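Quinone oxidoreductase 1 (Escherichia coli, PDB 1QOR) catalyses the NADPH-dependent one-electron reduction of quinones to semiquinones, working as a homodimer of the zinc-containing alcohol dehydrogenase family. Local coordinates at residues A[4-9]-A[17-22]; A[29-34]-A[67-72]; A[63-68]-A[85-90]; A[120-125]-A[278-283]; A[141-146]-A[165-170]. One frame throughout, in Å; residues are numbered along the deposited sequence.

Interaction 1 of 5, residues A[4-9]-A[17-22]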
# COMPACT_ATOMS: atom_id res chain seq x y z
N ARG A 4 -2.16 38.78 -11.51
CA ARG A 4 -2.04 37.47 -10.90
C ARG A 4 -3.22 37.36 -9.96
O ARG A 4 -3.86 38.37 -9.61
CB ARG A 4 -0.72 37.33 -10.10
CG ARG A 4 -0.76 37.95 -8.68
CD ARG A 4 0.61 38.15 -8.03
NE ARG A 4 1.37 36.91 -7.84
CZ ARG A 4 1.40 36.18 -6.71
NH1 ARG A 4 0.70 36.56 -5.63
NH2 ARG A 4 2.14 35.07 -6.65
N ILE A 5 -3.57 36.13 -9.61
CA ILE A 5 -4.66 35.90 -8.67
C ILE A 5 -3.97 35.56 -7.36
O ILE A 5 -2.92 34.91 -7.35
CB ILE A 5 -5.54 34.69 -9.07
CG1 ILE A 5 -6.32 34.99 -10.35
CG2 ILE A 5 -6.49 34.33 -7.95
CD1 ILE A 5 -7.28 36.17 -10.24
N GLU A 6 -4.53 36.04 -6.26
CA GLU A 6 -3.96 35.69 -4.98
C GLU A 6 -5.00 35.66 -3.90
O GLU A 6 -6.13 36.09 -4.11
CB GLU A 6 -2.78 36.59 -4.62
CG GLU A 6 -3.11 38.01 -4.36
CD GLU A 6 -1.89 38.77 -3.87
OE1 GLU A 6 -0.84 38.72 -4.57
OE2 GLU A 6 -2.01 39.41 -2.79
N PHE A 7 -4.67 34.97 -2.82
CA PHE A 7 -5.59 34.87 -1.69
C PHE A 7 -4.76 35.14 -0.41
O PHE A 7 -3.58 34.83 -0.33
CB PHE A 7 -6.37 33.53 -1.68
CG PHE A 7 -5.52 32.30 -1.47
CD1 PHE A 7 -4.79 31.75 -2.53
CD2 PHE A 7 -5.45 31.69 -0.22
CE1 PHE A 7 -3.99 30.59 -2.34
CE2 PHE A 7 -4.66 30.55 -0.00
CZ PHE A 7 -3.93 30.00 -1.07
N HIS A 8 -5.39 35.86 0.52
CA HIS A 8 -4.79 36.29 1.78
C HIS A 8 -5.29 35.46 2.96
O HIS A 8 -4.78 35.61 4.09
CB HIS A 8 -5.13 37.78 2.03
CG HIS A 8 -4.49 38.74 1.06
ND1 HIS A 8 -3.94 39.94 1.45
CD2 HIS A 8 -4.31 38.66 -0.28
CE1 HIS A 8 -3.45 40.57 0.39
NE2 HIS A 8 -3.66 39.81 -0.67
N LYS A 9 -6.27 34.60 2.72
CA LYS A 9 -6.84 33.76 3.77
C LYS A 9 -7.48 32.55 3.12
O LYS A 9 -7.88 32.62 1.95
CB LYS A 9 -7.94 34.52 4.52
CG LYS A 9 -9.01 35.09 3.60
CD LYS A 9 -10.14 35.76 4.34
CE LYS A 9 -10.77 34.78 5.31
NZ LYS A 9 -12.18 35.18 5.74
N GLN A 17 -8.54 36.84 -5.36
CA GLN A 17 -8.57 38.22 -5.85
C GLN A 17 -7.50 38.54 -6.88
O GLN A 17 -6.36 38.10 -6.76
CB GLN A 17 -8.55 39.23 -4.68
CG GLN A 17 -7.26 39.32 -3.87
CD GLN A 17 -7.37 40.30 -2.67
OE1 GLN A 17 -6.64 41.32 -2.59
NE2 GLN A 17 -8.28 40.00 -1.74
N ALA A 18 -7.90 39.22 -7.95
CA ALA A 18 -6.96 39.60 -9.00
C ALA A 18 -6.17 40.80 -8.49
O ALA A 18 -6.73 41.66 -7.78
CB ALA A 18 -7.71 39.95 -10.26
N VAL A 19 -4.87 40.85 -8.75
CA VAL A 19 -4.07 41.98 -8.29
C VAL A 19 -3.02 42.32 -9.31
O VAL A 19 -2.44 41.44 -9.93
CB VAL A 19 -3.35 41.74 -6.89
CG1 VAL A 19 -4.33 41.25 -5.83
CG2 VAL A 19 -2.14 40.82 -7.01
N GLU A 20 -2.75 43.61 -9.48
CA GLU A 20 -1.73 43.99 -10.45
C GLU A 20 -0.35 43.88 -9.83
O GLU A 20 -0.21 43.96 -8.61
CB GLU A 20 -1.96 45.40 -10.98
N PHE A 21 0.64 43.59 -10.65
CA PHE A 21 1.99 43.48 -10.14
C PHE A 21 2.96 43.57 -11.29
O PHE A 21 2.56 43.55 -12.45
CB PHE A 21 2.18 42.17 -9.39
CG PHE A 21 2.41 40.98 -10.29
CD1 PHE A 21 1.39 40.52 -11.14
CD2 PHE A 21 3.66 40.36 -10.33
CE1 PHE A 21 1.63 39.47 -12.01
CE2 PHE A 21 3.90 39.31 -11.22
CZ PHE A 21 2.90 38.87 -12.05
N THR A 22 4.24 43.70 -10.95
CA THR A 22 5.34 43.78 -11.90
C THR A 22 6.20 42.54 -11.69
O THR A 22 6.72 42.29 -10.59
CB THR A 22 6.20 45.04 -11.66
OG1 THR A 22 5.41 46.19 -11.96
CG2 THR A 22 7.46 45.02 -12.54

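Interaction 2 of 5, residues A[29-34]-A[67-72]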
# COMPACT_ATOMS: atom_id res chain seq x y z
N ASN A 29 18.64 30.16 -12.84
CA ASN A 29 18.15 28.87 -13.33
C ASN A 29 16.66 28.86 -13.74
O ASN A 29 16.06 27.80 -13.91
CB ASN A 29 18.43 27.78 -12.28
CG ASN A 29 17.70 28.04 -10.93
OD1 ASN A 29 17.22 29.15 -10.66
ND2 ASN A 29 17.63 27.01 -10.09
N GLU A 30 16.08 30.04 -13.92
CA GLU A 30 14.68 30.18 -14.28
C GLU A 30 14.46 30.82 -15.66
O GLU A 30 15.38 31.34 -16.27
CB GLU A 30 13.98 31.09 -13.26
CG GLU A 30 14.06 30.62 -11.81
CD GLU A 30 13.23 31.47 -10.84
OE1 GLU A 30 13.08 32.69 -11.07
OE2 GLU A 30 12.74 30.91 -9.83
N ILE A 31 13.23 30.77 -16.14
CA ILE A 31 12.84 31.39 -17.40
C ILE A 31 11.57 32.15 -17.00
O ILE A 31 10.95 31.82 -15.98
CB ILE A 31 12.47 30.36 -18.51
CG1 ILE A 31 11.30 29.46 -18.04
CG2 ILE A 31 13.69 29.57 -18.91
CD1 ILE A 31 10.79 28.42 -19.04
N GLN A 32 11.24 33.20 -17.74
CA GLN A 32 10.03 33.96 -17.47
C GLN A 32 9.10 33.67 -18.63
O GLN A 32 9.52 33.77 -19.80
CB GLN A 32 10.35 35.43 -17.46
CG GLN A 32 9.13 36.29 -17.44
CD GLN A 32 9.48 37.69 -17.02
OE1 GLN A 32 9.91 37.92 -15.87
NE2 GLN A 32 9.35 38.65 -17.95
N VAL A 33 7.84 33.39 -18.33
CA VAL A 33 6.88 33.04 -19.38
C VAL A 33 5.65 33.91 -19.39
O VAL A 33 5.10 34.23 -18.35
CB VAL A 33 6.44 31.55 -19.22
CG1 VAL A 33 5.31 31.18 -20.17
CG2 VAL A 33 7.64 30.63 -19.40
N GLU A 34 5.29 34.38 -20.57
CA GLU A 34 4.08 35.17 -20.68
C GLU A 34 3.04 34.08 -20.94
O GLU A 34 3.08 33.41 -22.00
CB GLU A 34 4.13 36.08 -21.90
CG GLU A 34 5.10 37.23 -21.86
CD GLU A 34 5.13 37.92 -23.22
OE1 GLU A 34 4.07 38.46 -23.66
OE2 GLU A 34 6.19 37.84 -23.90
N GLY A 67 2.94 28.89 -22.57
CA GLY A 67 3.10 30.22 -23.14
C GLY A 67 4.42 30.42 -23.83
O GLY A 67 5.12 29.45 -24.16
N ILE A 68 4.81 31.69 -23.98
CA ILE A 68 6.08 32.02 -24.64
C ILE A 68 7.11 32.56 -23.68
O ILE A 68 6.83 33.42 -22.85
CB ILE A 68 5.89 33.01 -25.83
CG1 ILE A 68 5.07 32.35 -26.93
CG2 ILE A 68 7.23 33.33 -26.49
CD1 ILE A 68 3.73 32.96 -27.05
N VAL A 69 8.31 32.02 -23.78
CA VAL A 69 9.38 32.46 -22.92
C VAL A 69 9.79 33.89 -23.27
O VAL A 69 10.21 34.17 -24.39
CB VAL A 69 10.55 31.52 -23.05
CG1 VAL A 69 11.75 32.03 -22.29
CG2 VAL A 69 10.16 30.18 -22.54
N SER A 70 9.56 34.82 -22.35
CA SER A 70 9.96 36.21 -22.60
C SER A 70 11.41 36.48 -22.18
O SER A 70 12.10 37.17 -22.86
CB SER A 70 9.00 37.18 -21.92
OG SER A 70 9.01 36.91 -20.53
N LYS A 71 11.87 35.89 -21.09
CA LYS A 71 13.26 36.10 -20.67
C LYS A 71 13.85 34.81 -20.15
O LYS A 71 13.12 33.93 -19.72
CB LYS A 71 13.34 37.13 -19.54
CG LYS A 71 12.67 38.47 -19.81
CD LYS A 71 12.90 39.36 -18.63
CE LYS A 71 12.16 40.66 -18.78
NZ LYS A 71 12.29 41.40 -17.50
N VAL A 72 15.18 34.75 -20.07
CA VAL A 72 15.87 33.55 -19.61
C VAL A 72 17.00 33.89 -18.63
O VAL A 72 17.77 34.81 -18.87
CB VAL A 72 16.47 32.76 -20.81
CG1 VAL A 72 17.31 31.62 -20.32
CG2 VAL A 72 15.38 32.21 -21.69

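Interaction 3 of 5, residues A[63-68]-A[85-90]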
# COMPACT_ATOMS: atom_id res chain seq x y z
N THR A 63 0.02 25.69 -10.70
CA THR A 63 1.37 25.32 -11.05
C THR A 63 1.45 24.90 -12.53
O THR A 63 2.50 24.41 -12.95
CB THR A 63 1.88 24.11 -10.25
OG1 THR A 63 1.07 22.97 -10.56
CG2 THR A 63 1.82 24.41 -8.78
N GLU A 64 0.36 25.11 -13.29
CA GLU A 64 0.33 24.70 -14.71
C GLU A 64 -0.04 25.79 -15.71
O GLU A 64 -1.04 26.46 -15.54
CB GLU A 64 -0.68 23.56 -14.91
CG GLU A 64 -0.64 22.94 -16.30
CD GLU A 64 -1.79 21.96 -16.57
OE1 GLU A 64 -2.84 21.99 -15.88
OE2 GLU A 64 -1.64 21.12 -17.48
N ALA A 65 0.76 25.95 -16.76
CA ALA A 65 0.43 26.94 -17.75
C ALA A 65 1.33 26.71 -18.94
O ALA A 65 2.33 25.96 -18.85
CB ALA A 65 0.60 28.35 -17.19
N ALA A 66 0.96 27.32 -20.06
CA ALA A 66 1.71 27.21 -21.33
C ALA A 66 1.83 28.61 -21.89
O ALA A 66 0.92 29.44 -21.69
CB ALA A 66 0.93 26.28 -22.34
N GLY A 67 2.94 28.89 -22.57
CA GLY A 67 3.10 30.22 -23.14
C GLY A 67 4.42 30.42 -23.83
O GLY A 67 5.12 29.45 -24.16
N ILE A 68 4.81 31.69 -23.98
CA ILE A 68 6.08 32.02 -24.64
C ILE A 68 7.11 32.56 -23.68
O ILE A 68 6.83 33.42 -22.85
CB ILE A 68 5.89 33.01 -25.83
CG1 ILE A 68 5.07 32.35 -26.93
CG2 ILE A 68 7.23 33.33 -26.49
CD1 ILE A 68 3.73 32.96 -27.05
N VAL A 85 6.50 26.96 -24.45
CA VAL A 85 6.67 25.94 -23.41
C VAL A 85 5.42 25.69 -22.57
O VAL A 85 4.48 26.51 -22.57
CB VAL A 85 7.81 26.34 -22.40
CG1 VAL A 85 9.11 26.57 -23.11
CG2 VAL A 85 7.40 27.58 -21.64
N VAL A 86 5.41 24.54 -21.89
CA VAL A 86 4.33 24.21 -20.96
C VAL A 86 5.04 23.78 -19.68
O VAL A 86 6.13 23.18 -19.71
CB VAL A 86 3.51 22.89 -21.26
CG1 VAL A 86 2.02 23.14 -21.17
CG2 VAL A 86 4.01 22.09 -22.43
N TYR A 87 4.35 23.92 -18.57
CA TYR A 87 4.89 23.44 -17.31
C TYR A 87 3.73 23.03 -16.42
O TYR A 87 2.62 23.58 -16.53
CB TYR A 87 5.78 24.50 -16.65
CG TYR A 87 5.15 25.84 -16.51
CD1 TYR A 87 4.41 26.18 -15.38
CD2 TYR A 87 5.30 26.80 -17.52
CE1 TYR A 87 3.83 27.44 -15.27
CE2 TYR A 87 4.74 28.05 -17.42
CZ TYR A 87 4.00 28.38 -16.29
OH TYR A 87 3.45 29.66 -16.24
N ALA A 88 3.98 22.02 -15.57
CA ALA A 88 2.97 21.49 -14.64
C ALA A 88 3.38 21.65 -13.17
O ALA A 88 2.53 21.55 -12.25
CB ALA A 88 2.76 20.01 -14.92
N GLN A 89 4.67 21.89 -12.94
CA GLN A 89 5.19 21.94 -11.57
C GLN A 89 5.96 23.22 -11.23
O GLN A 89 7.10 23.15 -10.82
CB GLN A 89 6.14 20.74 -11.37
CG GLN A 89 5.51 19.39 -11.62
CD GLN A 89 6.52 18.35 -12.06
OE1 GLN A 89 7.11 18.44 -13.17
NE2 GLN A 89 6.75 17.35 -11.20
N SER A 90 5.37 24.38 -11.43
CA SER A 90 6.10 25.58 -11.12
C SER A 90 5.80 25.90 -9.67
O SER A 90 4.93 25.28 -9.06
CB SER A 90 5.58 26.72 -11.98
OG SER A 90 4.28 27.10 -11.53

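Interaction 4 of 5, residues A[120-125]-A[278-283]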
# COMPACT_ATOMS: atom_id res chain seq x y z
N ALA A 120 -4.53 22.23 -21.10
CA ALA A 120 -5.70 21.42 -20.77
C ALA A 120 -5.25 19.99 -20.37
O ALA A 120 -5.98 19.22 -19.70
CB ALA A 120 -6.64 21.34 -22.00
N SER A 121 -4.01 19.64 -20.70
CA SER A 121 -3.62 18.27 -20.52
C SER A 121 -2.25 17.94 -20.01
O SER A 121 -1.94 16.75 -19.88
CB SER A 121 -3.70 17.64 -21.91
OG SER A 121 -2.73 18.28 -22.75
N PHE A 122 -1.40 18.94 -19.78
CA PHE A 122 -0.04 18.62 -19.33
C PHE A 122 0.06 17.96 -17.92
O PHE A 122 0.55 16.85 -17.78
CB PHE A 122 0.89 19.83 -19.48
CG PHE A 122 2.36 19.46 -19.50
CD1 PHE A 122 2.86 18.58 -20.46
CD2 PHE A 122 3.23 19.97 -18.53
CE1 PHE A 122 4.22 18.21 -20.46
CE2 PHE A 122 4.58 19.61 -18.53
CZ PHE A 122 5.07 18.73 -19.49
N LEU A 123 -0.43 18.64 -16.89
CA LEU A 123 -0.40 18.09 -15.54
C LEU A 123 -1.24 16.80 -15.48
O LEU A 123 -0.79 15.79 -14.99
CB LEU A 123 -0.95 19.11 -14.52
CG LEU A 123 -0.69 18.81 -13.03
CD1 LEU A 123 -0.63 20.11 -12.18
CD2 LEU A 123 -1.77 17.89 -12.51
N LYS A 124 -2.47 16.85 -15.99
CA LYS A 124 -3.34 15.69 -15.96
C LYS A 124 -2.81 14.51 -16.83
O LYS A 124 -2.93 13.33 -16.44
CB LYS A 124 -4.74 16.11 -16.40
CG LYS A 124 -5.43 17.11 -15.48
CD LYS A 124 -6.63 17.78 -16.20
CE LYS A 124 -7.09 19.11 -15.55
NZ LYS A 124 -6.11 20.29 -15.64
N GLY A 125 -2.16 14.81 -17.96
CA GLY A 125 -1.65 13.74 -18.82
C GLY A 125 -0.44 13.06 -18.21
O GLY A 125 -0.24 11.84 -18.35
N GLU A 278 10.91 12.01 -20.92
CA GLU A 278 10.38 10.74 -21.40
C GLU A 278 8.83 10.74 -21.38
O GLU A 278 8.18 10.36 -22.39
CB GLU A 278 10.89 9.58 -20.55
N ALA A 279 8.25 11.23 -20.28
CA ALA A 279 6.81 11.29 -20.16
C ALA A 279 6.15 12.26 -21.15
O ALA A 279 5.08 11.96 -21.67
CB ALA A 279 6.41 11.63 -18.74
N SER A 280 6.77 13.42 -21.38
CA SER A 280 6.24 14.44 -22.31
C SER A 280 6.26 13.90 -23.73
O SER A 280 5.37 14.19 -24.53
CB SER A 280 7.11 15.71 -22.33
OG SER A 280 7.04 16.43 -21.13
N ASN A 281 7.33 13.19 -24.05
CA ASN A 281 7.47 12.64 -25.38
C ASN A 281 6.32 11.69 -25.67
O ASN A 281 5.70 11.76 -26.74
CB ASN A 281 8.84 11.97 -25.56
CG ASN A 281 9.95 13.00 -25.67
OD1 ASN A 281 9.69 14.17 -25.96
ND2 ASN A 281 11.15 12.59 -25.39
N GLU A 282 5.99 10.85 -24.70
CA GLU A 282 4.86 9.95 -24.86
C GLU A 282 3.56 10.75 -25.04
O GLU A 282 2.86 10.62 -26.06
CB GLU A 282 4.73 9.06 -23.63
CG GLU A 282 5.93 8.22 -23.42
CD GLU A 282 6.12 7.26 -24.56
OE1 GLU A 282 5.09 6.88 -25.17
OE2 GLU A 282 7.28 6.87 -24.82
N LEU A 283 3.23 11.55 -24.04
CA LEU A 283 2.04 12.36 -24.04
C LEU A 283 1.85 13.18 -25.33
O LEU A 283 0.78 13.20 -25.93
CB LEU A 283 2.06 13.31 -22.81
CG LEU A 283 0.91 14.29 -22.70
CD1 LEU A 283 -0.44 13.55 -22.60
CD2 LEU A 283 1.11 15.22 -21.52

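Interaction 5 of 5, residues A[141-146]-A[165-170]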
# COMPACT_ATOMS: atom_id res chain seq x y z
N ASP A 141 -6.35 -5.82 -22.63
CA ASP A 141 -7.50 -6.59 -22.15
C ASP A 141 -7.77 -6.52 -20.66
O ASP A 141 -8.82 -7.01 -20.21
CB ASP A 141 -7.40 -8.06 -22.52
CG ASP A 141 -7.37 -8.28 -23.99
OD1 ASP A 141 -8.27 -7.76 -24.70
OD2 ASP A 141 -6.41 -8.93 -24.44
N GLU A 142 -6.85 -5.96 -19.88
CA GLU A 142 -7.07 -5.91 -18.45
C GLU A 142 -8.23 -5.01 -18.08
O GLU A 142 -8.31 -3.89 -18.57
CB GLU A 142 -5.82 -5.41 -17.75
CG GLU A 142 -6.00 -5.38 -16.25
CD GLU A 142 -4.70 -5.25 -15.47
OE1 GLU A 142 -3.63 -4.97 -16.06
OE2 GLU A 142 -4.75 -5.47 -14.25
N GLN A 143 -9.12 -5.50 -17.21
CA GLN A 143 -10.26 -4.73 -16.73
C GLN A 143 -9.83 -4.08 -15.41
O GLN A 143 -9.21 -4.72 -14.59
CB GLN A 143 -11.46 -5.64 -16.45
CG GLN A 143 -11.92 -6.49 -17.63
CD GLN A 143 -13.12 -7.40 -17.31
OE1 GLN A 143 -13.67 -8.02 -18.20
NE2 GLN A 143 -13.51 -7.48 -16.07
N PHE A 144 -10.16 -2.82 -15.19
CA PHE A 144 -9.77 -2.18 -13.95
C PHE A 144 -10.75 -1.04 -13.75
O PHE A 144 -11.39 -0.61 -14.73
CB PHE A 144 -8.33 -1.66 -14.01
CG PHE A 144 -8.11 -0.61 -15.06
CD1 PHE A 144 -7.90 -0.97 -16.41
CD2 PHE A 144 -8.09 0.76 -14.72
CE1 PHE A 144 -7.66 0.01 -17.39
CE2 PHE A 144 -7.85 1.74 -15.71
CZ PHE A 144 -7.63 1.35 -17.05
N LEU A 145 -10.86 -0.56 -12.52
CA LEU A 145 -11.77 0.52 -12.20
C LEU A 145 -11.08 1.90 -12.11
O LEU A 145 -9.93 2.02 -11.59
CB LEU A 145 -12.51 0.17 -10.90
CG LEU A 145 -13.56 1.14 -10.35
CD1 LEU A 145 -14.74 1.16 -11.26
CD2 LEU A 145 -13.96 0.68 -8.93
N PHE A 146 -11.76 2.96 -12.57
CA PHE A 146 -11.19 4.30 -12.56
C PHE A 146 -12.32 5.24 -12.27
O PHE A 146 -13.24 5.37 -13.07
CB PHE A 146 -10.54 4.60 -13.92
CG PHE A 146 -9.52 5.71 -13.89
CD1 PHE A 146 -9.91 7.05 -13.74
CD2 PHE A 146 -8.16 5.42 -14.02
CE1 PHE A 146 -8.95 8.10 -13.72
CE2 PHE A 146 -7.19 6.45 -14.00
CZ PHE A 146 -7.60 7.80 -13.85
N GLY A 165 -5.42 -0.64 -25.22
CA GLY A 165 -6.20 -1.82 -25.51
C GLY A 165 -6.69 -2.44 -24.22
O GLY A 165 -6.95 -3.65 -24.16
N ALA A 166 -6.91 -1.61 -23.22
CA ALA A 166 -7.32 -2.08 -21.93
C ALA A 166 -8.78 -1.79 -21.72
O ALA A 166 -9.38 -1.02 -22.48
CB ALA A 166 -6.48 -1.45 -20.86
N LYS A 167 -9.35 -2.35 -20.65
CA LYS A 167 -10.75 -2.19 -20.37
C LYS A 167 -11.10 -1.41 -19.10
O LYS A 167 -11.40 -1.96 -18.04
CB LYS A 167 -11.46 -3.55 -20.40
CG LYS A 167 -11.37 -4.30 -21.76
CD LYS A 167 -12.14 -5.62 -21.63
CE LYS A 167 -12.08 -6.48 -22.88
NZ LYS A 167 -12.38 -5.69 -24.09
N LEU A 168 -11.14 -0.10 -19.25
CA LEU A 168 -11.46 0.75 -18.14
C LEU A 168 -12.95 0.69 -17.83
O LEU A 168 -13.78 0.83 -18.73
CB LEU A 168 -11.03 2.21 -18.47
CG LEU A 168 -11.24 3.36 -17.45
CD1 LEU A 168 -10.09 4.34 -17.60
CD2 LEU A 168 -12.57 4.07 -17.56
N ILE A 169 -13.27 0.46 -16.56
CA ILE A 169 -14.64 0.48 -16.08
C ILE A 169 -14.64 1.82 -15.28
O ILE A 169 -13.93 1.95 -14.29
CB ILE A 169 -14.90 -0.73 -15.14
CG1 ILE A 169 -14.69 -2.05 -15.90
CG2 ILE A 169 -16.23 -0.59 -14.43
CD1 ILE A 169 -14.50 -3.25 -14.96
N GLY A 170 -15.38 2.83 -15.74
CA GLY A 170 -15.36 4.11 -15.05
C GLY A 170 -16.58 4.35 -14.21
O GLY A 170 -17.55 3.61 -14.37
O HOH W 1 -9.59 -5.32 -25.00

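Interaction 1 of 5, residues A[4-9]-A[17-22]
Arg-4 runs its side chain between Val-19 of the neighbouring strand and Phe-21 just beyond its end, and CB, CG and CD each find a partner there. CB lies 3.7 Å from CE1 of Phe-21. CG, held between the backbone N and the carbonyl carbon (chi1 81°), comes alongside Val-19, with CG2 of Val-19 3.6 Å from CG of Arg-4. CD then sits over one face of the Phe-21 ring, offset toward the rim, 4.1 Å from the centroid in a CH-pi contact. A bend at chi3 turns the guanidinium along its own strand toward Glu-6, where NH1 forms a salt bridge of 2.9 Å with OE1 of Glu-6; that oxygen is approached from above the carboxylate plane, whereas it lies in the plane of the guanidinium. Strands 3-6 and 17-20 make an antiparallel two-stranded hairpin at the surface of the protein, held by paired backbone bonds between Arg-4 and Val-19 and between Glu-6 and Gln-17. On the face that carries Ile-5 and Ala-18, CD1 of Ile-5 meets CB of Ala-18 at 3.8 Å. The other carboxylate oxygen of Glu-6, OE2, accepts a bond from His-8 NE2 through its anti lone pair, while CG of Glu-6 rests on the methyls of Val-19.

Interaction 2 of 5, residues A[29-34]-A[67-72]
Val-69 sits between Ile-31 and Val-33, and the three make a small apolar centre on one face of the strand pair. Its CG2 lies 4.0 Å from CD1 of Ile-31 and 4.1 Å from CG2 of Val-33, reaching both because this methyl is anti to the carbonyl carbon (chi1 173° places CG1 opposite the backbone N). Ile-31 and Val-69 cross at about a right angle. Farther along the same face, CG2 of Ile-31 approaches CG2 of Val-72, and at the other end CG1 of Val-33 touches CA of Gly-67. Val-85 of strand 84-87 packs on both Val-33 and Val-69, extending the apolar layer.

The opposite face is largely polar, with Ile-68 at its end. Gln-32 and Lys-71 lie side by side and point the same way, the aliphatic part of the lysine running along the glutamine, while NZ is engaged beyond the pair in a salt bridge with Asp-25. Next to them CB of Ser-70 meets OE2 of Glu-34 at 3.5 Å.

Between these layers the backbone of Gln-32 departs from regular pairing. Its N gives a nearly straight bond of 2.8 Å to Lys-71 O, but its carbonyl oxygen receives N of Ser-70 at 2.8 Å, with N of Lys-71 and OG of Ser-70 adding only weak bonds. Regular pairing resumes at Val-33 and Val-69, and the next hydrogen-bonded pair is Glu-34 with Ile-68. With Ser-70 and Lys-71 both set against Gln-32, this is a classic beta bulge, here in the sheet of the GroES-like domain.

Interaction 3 of 5, residues A[63-68]-A[85-90]
Val-85 opens the contact by gripping Gly-67 at both ends: its N donates to Gly-67 O, and its own O receives Gly-67 N at 2.8 Å. At Val-86 the chains come close as a non-hydrogen-bonded pair, and CG1 of Val-86 meets CB of Ala-66 at 3.5 Å.

Tyr-87 supplies the aromatic part. A first torsion of 52° tucks its CG over the main chain and folds the ring back across the neighbouring strand. The carbonyl oxygen of Ala-65 stands 3.3 Å above one ring face, toward the rim, while the carbonyl oxygen of Thr-63 is at the ring edge. CB of Ala-65 lies 3.5 Å from CZ of Tyr-87, near the phenol end, whose OH is hydrogen-bonded to Asn-35. Backbone bonds in both directions tie Tyr-87 to Ala-65.

Beyond the strand, Ala-88 O accepts the hydroxyl of Thr-63, with OG1 2.6 Å away and above the carbonyl plane. Gln-89 points away from segment 63-68, its NE2 bonded to Ile-270 O. Ser-90 N closes the series with a bond of 3.2 Å to Thr-63 O, lying in the carbonyl plane on a lone pair, with an N-H...O angle of 169°.

Thus the hairpin of strands 65-72 and 84-87 passes from regular antiparallel pairing to two single bonds made by Thr-63 beyond the ladder. The carbonyl of Ala-88, a buried residue, is answered by a side-chain hydroxyl, and the Thr-63 carbonyl by a backbone N-H, so the two loop segments stay joined after the ladder ends, close to the NADPH site.

Interaction 4 of 5, residues A[120-125]-A[278-283]
Leu-283 holds CG anti to its backbone N (chi1 177°), and Phe-122 does much the same (chi1 -160°), so that the two side chains meet between the helices and cross there at a slant. CD2 of Leu-283 comes 3.9 Å from CD1 of Phe-122 and 3.8 Å from the carbonyl oxygen of Ser-121. Its other branch goes to the next turn: CD1 of Leu-283 lies 4.0 Å from CA of Gly-125, directly against the glycine backbone. Helix 115-135, kinked in this region, here meets helix 273-288; the axes of segments 120-125 and 278-283 approach to 10.8 Å, at 126° between their directions, and this buried contact joins parts of the chain more than 150 residues distant in sequence. The Phe-122 ring presents its edge to Ser-280, whose OG lies in the ring plane, 3.4 Å from CE1 of Phe-122. That hydroxyl is bonded to Leu-276 O one turn earlier in its own helix, and Ser-121 OG is similarly bonded to Gln-117 O. Trp-160 of helix 152-164 packs on Leu-283 as well. From the same helix as Phe-122, Leu-123 and Lys-124 touch the bound NADPH.

Interaction 5 of 5, residues A[141-146]-A[165-170]
Asp-141 N donates to Gly-165 O at 2.7 Å in an almost straight bond, N-H...O 173°, just before the two strands begin. The same glycine oxygen takes a second, longer bond from a water, which also donates to Asp-141 OD1 at 2.8 Å and accepts from Lys-167 NZ at 3.0 Å. The charged ends of Asp-141 and Lys-167 are thus joined through solvent and not directly. Glu-142 O receives Lys-167 N, while the carboxylate of Glu-142 is satisfied elsewhere, by Tyr-136 OH and Lys-139 N.

From here the ladder is parallel. Phe-144 N reaches Lys-167 O from above the carbonyl plane, Phe-144 O receives Ile-169 N at 2.8 Å, and Phe-146 N binds Ile-169 O. These strands, 143-146 and 167-172, are joined by helix 152-164 in a beta-alpha-beta unit of the Rossmann-type nucleotide-binding fold; Gly-165 ends that helix in a Schellman motif.

Side chains fill both faces of the ladder. Phe-144, turned back over its own backbone by a chi1 of 62°, lays one ring face over CA of Leu-168, 4.2 Å from the centroid, and brings its edge to CB of Ala-166. CB of Phe-146 meets CD1 of Leu-168 at 3.7 Å, and its ring packs on Val-153, an NADP-binding residue. On the other face Leu-145 and Ile-169 cross at about a right angle.

In the fold
Along the chain, interactions 1, 2 and 3 come in order through the N-terminal part, and interaction 5 falls between the two helices that interaction 4 brings together. Interactions 2 and 3 share strand 65-72 in one sheet of the GroES-like domain; their centres are 10 Å apart. Interaction 3 in turn touches interaction 4, centres 12 Å apart, where Glu-64 probably bonds to Leu-123 N. Interaction 1 is a separate surface hairpin, about 42 Å between centres from interaction 5, which lies in the six-stranded parallel sheet. The helices of interaction 4 therefore lie between the sheet of interactions 2 and 3 and the nucleotide-binding sheet, with helix 115-135 touching the bound NADPH.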